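Acetolactate synthase isozyme 1 large subunit (Escherichia coli, PDB 6LPI) is the large subunit of a thiamine diphosphate-dependent enzyme of the acetohydroxy-acid synthase family, binding thiamine diphosphate, magnesium and flavin-adenine dinucleotide. Local coordinates at residues V464-M469 / P533-V538. Residues are numbered along the deposited sequence; the frame is centred on the assembly and turned at random.
Sequences VKIILM and PALIHV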
loop_
_atom_site.group_PDB
_atom_site.type_symbol
_atom_site.label_atom_id
_atom_site.label_comp_id
_atom_site.label_asym_id
_atom_site.label_seq_id
_atom_site.Cartn_x
_atom_site.Cartn_y
_atom_site.Cartn_z
ATOM N N VAL B 464 -6.251 -19.654 9.114
ATOM C CA VAL B 464 -6.270 -18.261 9.572
ATOM C C VAL B 464 -6.997 -18.183 10.910
ATOM O O VAL B 464 -8.143 -18.625 11.042
ATOM C CB VAL B 464 -6.860 -17.283 8.517
ATOM C CG1 VAL B 464 -6.319 -17.572 7.118
ATOM C CG2 VAL B 464 -8.349 -17.219 8.497
ATOM N N LYS B 465 -6.349 -17.558 11.877
ATOM C CA LYS B 465 -6.853 -17.446 13.236
ATOM C C LYS B 465 -7.160 -15.983 13.514
ATOM O O LYS B 465 -6.242 -15.161 13.609
ATOM C CB LYS B 465 -5.833 -17.990 14.230
ATOM C CG LYS B 465 -5.177 -19.325 13.803
ATOM C CD LYS B 465 -6.067 -20.508 14.244
ATOM C CE LYS B 465 -5.525 -21.893 13.892
ATOM N NZ LYS B 465 -5.823 -22.400 12.556
ATOM N N ILE B 466 -8.447 -15.651 13.621
ATOM C CA ILE B 466 -8.836 -14.279 13.935
ATOM C C ILE B 466 -8.709 -14.060 15.438
ATOM O O ILE B 466 -9.325 -14.775 16.236
ATOM C CB ILE B 466 -10.259 -13.961 13.457
ATOM C CG1 ILE B 466 -10.378 -14.093 11.941
ATOM C CG2 ILE B 466 -10.665 -12.572 13.930
ATOM C CD1 ILE B 466 -11.772 -14.396 11.485
ATOM N N ILE B 467 -7.889 -13.091 15.826
ATOM C CA ILE B 467 -7.759 -12.672 17.215
ATOM C C ILE B 467 -8.560 -11.385 17.377
ATOM O O ILE B 467 -8.092 -10.292 17.046
ATOM C CB ILE B 467 -6.297 -12.505 17.633
ATOM C CG1 ILE B 467 -5.527 -13.805 17.391
ATOM C CG2 ILE B 467 -6.197 -12.084 19.079
ATOM C CD1 ILE B 467 -4.284 -13.629 16.565
ATOM N N LEU B 468 -9.777 -11.526 17.886
ATOM C CA LEU B 468 -10.723 -10.425 17.962
ATOM C C LEU B 468 -10.613 -9.761 19.333
ATOM O O LEU B 468 -10.917 -10.377 20.358
ATOM C CB LEU B 468 -12.135 -10.937 17.688
ATOM C CG LEU B 468 -13.324 -10.048 18.058
ATOM C CD1 LEU B 468 -13.322 -8.803 17.200
ATOM C CD2 LEU B 468 -14.610 -10.805 17.831
ATOM N N MET B 469 -10.145 -8.513 19.358
ATOM C CA MET B 469 -10.218 -7.681 20.560
ATOM C C MET B 469 -11.513 -6.894 20.443
ATOM O O MET B 469 -11.618 -5.975 19.627
ATOM C CB MET B 469 -9.019 -6.743 20.674
ATOM C CG MET B 469 -7.694 -7.386 20.370
ATOM S SD MET B 469 -6.325 -6.488 21.113
ATOM C CE MET B 469 -4.956 -7.066 20.094
ATOM N N PRO B 533 -9.723 -22.517 9.967
ATOM C CA PRO B 533 -9.922 -21.136 10.415
ATOM C C PRO B 533 -10.595 -21.097 11.779
ATOM O O PRO B 533 -11.466 -21.909 12.084
ATOM C CB PRO B 533 -10.793 -20.532 9.305
ATOM C CG PRO B 533 -11.534 -21.728 8.730
ATOM C CD PRO B 533 -10.655 -22.920 8.900
ATOM N N ALA B 534 -10.180 -20.141 12.605
ATOM C CA ALA B 534 -10.673 -20.011 13.966
ATOM C C ALA B 534 -10.933 -18.550 14.309
ATOM O O ALA B 534 -10.260 -17.643 13.808
ATOM C CB ALA B 534 -9.666 -20.580 14.980
ATOM N N LEU B 535 -11.907 -18.338 15.193
ATOM C CA LEU B 535 -12.147 -17.039 15.800
ATOM C C LEU B 535 -11.879 -17.111 17.294
ATOM O O LEU B 535 -12.479 -17.931 17.991
ATOM C CB LEU B 535 -13.593 -16.596 15.607
ATOM C CG LEU B 535 -13.879 -15.351 16.438
ATOM C CD1 LEU B 535 -13.514 -14.086 15.646
ATOM C CD2 LEU B 535 -15.300 -15.329 17.006
ATOM N N ILE B 536 -11.037 -16.212 17.794
ATOM C CA ILE B 536 -10.721 -16.132 19.214
ATOM C C ILE B 536 -11.156 -14.758 19.705
ATOM O O ILE B 536 -10.678 -13.735 19.201
ATOM C CB ILE B 536 -9.230 -16.361 19.485
ATOM C CG1 ILE B 536 -8.839 -17.781 19.096
ATOM C CG2 ILE B 536 -8.936 -16.162 20.959
ATOM C CD1 ILE B 536 -8.458 -17.937 17.649
ATOM N N HIS B 537 -12.042 -14.733 20.695
ATOM C CA HIS B 537 -12.712 -13.514 21.124
ATOM C C HIS B 537 -12.257 -13.116 22.522
ATOM O O HIS B 537 -12.162 -13.969 23.410
ATOM C CB HIS B 537 -14.225 -13.705 21.053
ATOM C CG HIS B 537 -15.012 -12.686 21.812
ATOM N ND1 HIS B 537 -15.074 -12.677 23.189
ATOM C CD2 HIS B 537 -15.752 -11.635 21.390
ATOM C CE1 HIS B 537 -15.834 -11.673 23.582
ATOM N NE2 HIS B 537 -16.254 -11.024 22.511
ATOM N N VAL B 538 -11.991 -11.812 22.714
ATOM C CA VAL B 538 -11.526 -11.268 23.992
ATOM C C VAL B 538 -12.220 -9.948 24.292
ATOM O O VAL B 538 -12.107 -9.002 23.510
ATOM C CB VAL B 538 -10.006 -11.037 23.991
ATOM C CG1 VAL B 538 -9.576 -10.288 25.244
ATOM C CG2 VAL B 538 -9.289 -12.338 23.882
#
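The backbones of I466 and L468 hydrogen-bond to A534, I536 and V538 along two neighbouring parallel strands, in register with L535 and H537. I466 N donates to A534 O, and I466 O accepts from I536 N at 2.7 Å. L468 repeats the pattern two residues on: its N donates to I536 O and its O accepts from V538 N. That last bond is the most bent, 137° at the hydrogen. A534 N to V464 O completes the five-bond ladder at its start.

On one side of the sheet, L535 CD1 fits against I466 CG2 at 3.7 Å and L468 CB at 4.0 Å. L535 CG stands anti to the backbone N (chi1 171°), and the branch beyond it leans back across to 464-469. Further along, L468 CD2 meets the H537 ring at its edge, near the ring plane, 3.8 Å from H537 CD2. H537 NE2 is hydrogen-bonded to N470 ND2, which ties the ring to the end of strand 464-470. On the other side, K465 bends at chi2 (-86°) and lays its CD beside A534 CB at 3.7 Å. Its NZ is held by a salt bridge to D463 and a hydrogen bond to G532 O.

The pair lies inside the parallel sheet of the C-terminal thiamine diphosphate-binding domain. The M469 side chain is about 6 Å from the magnesium ion and about 6 Å from thiamine diphosphate. Strand 438-443 bonds to the far edge of 464-469, and strand 510-513 flanks 534-539. Helix 500-506 covers L468, L535 and H537. Helix 370-378 covers I467, M469 and V538 on the opposite face.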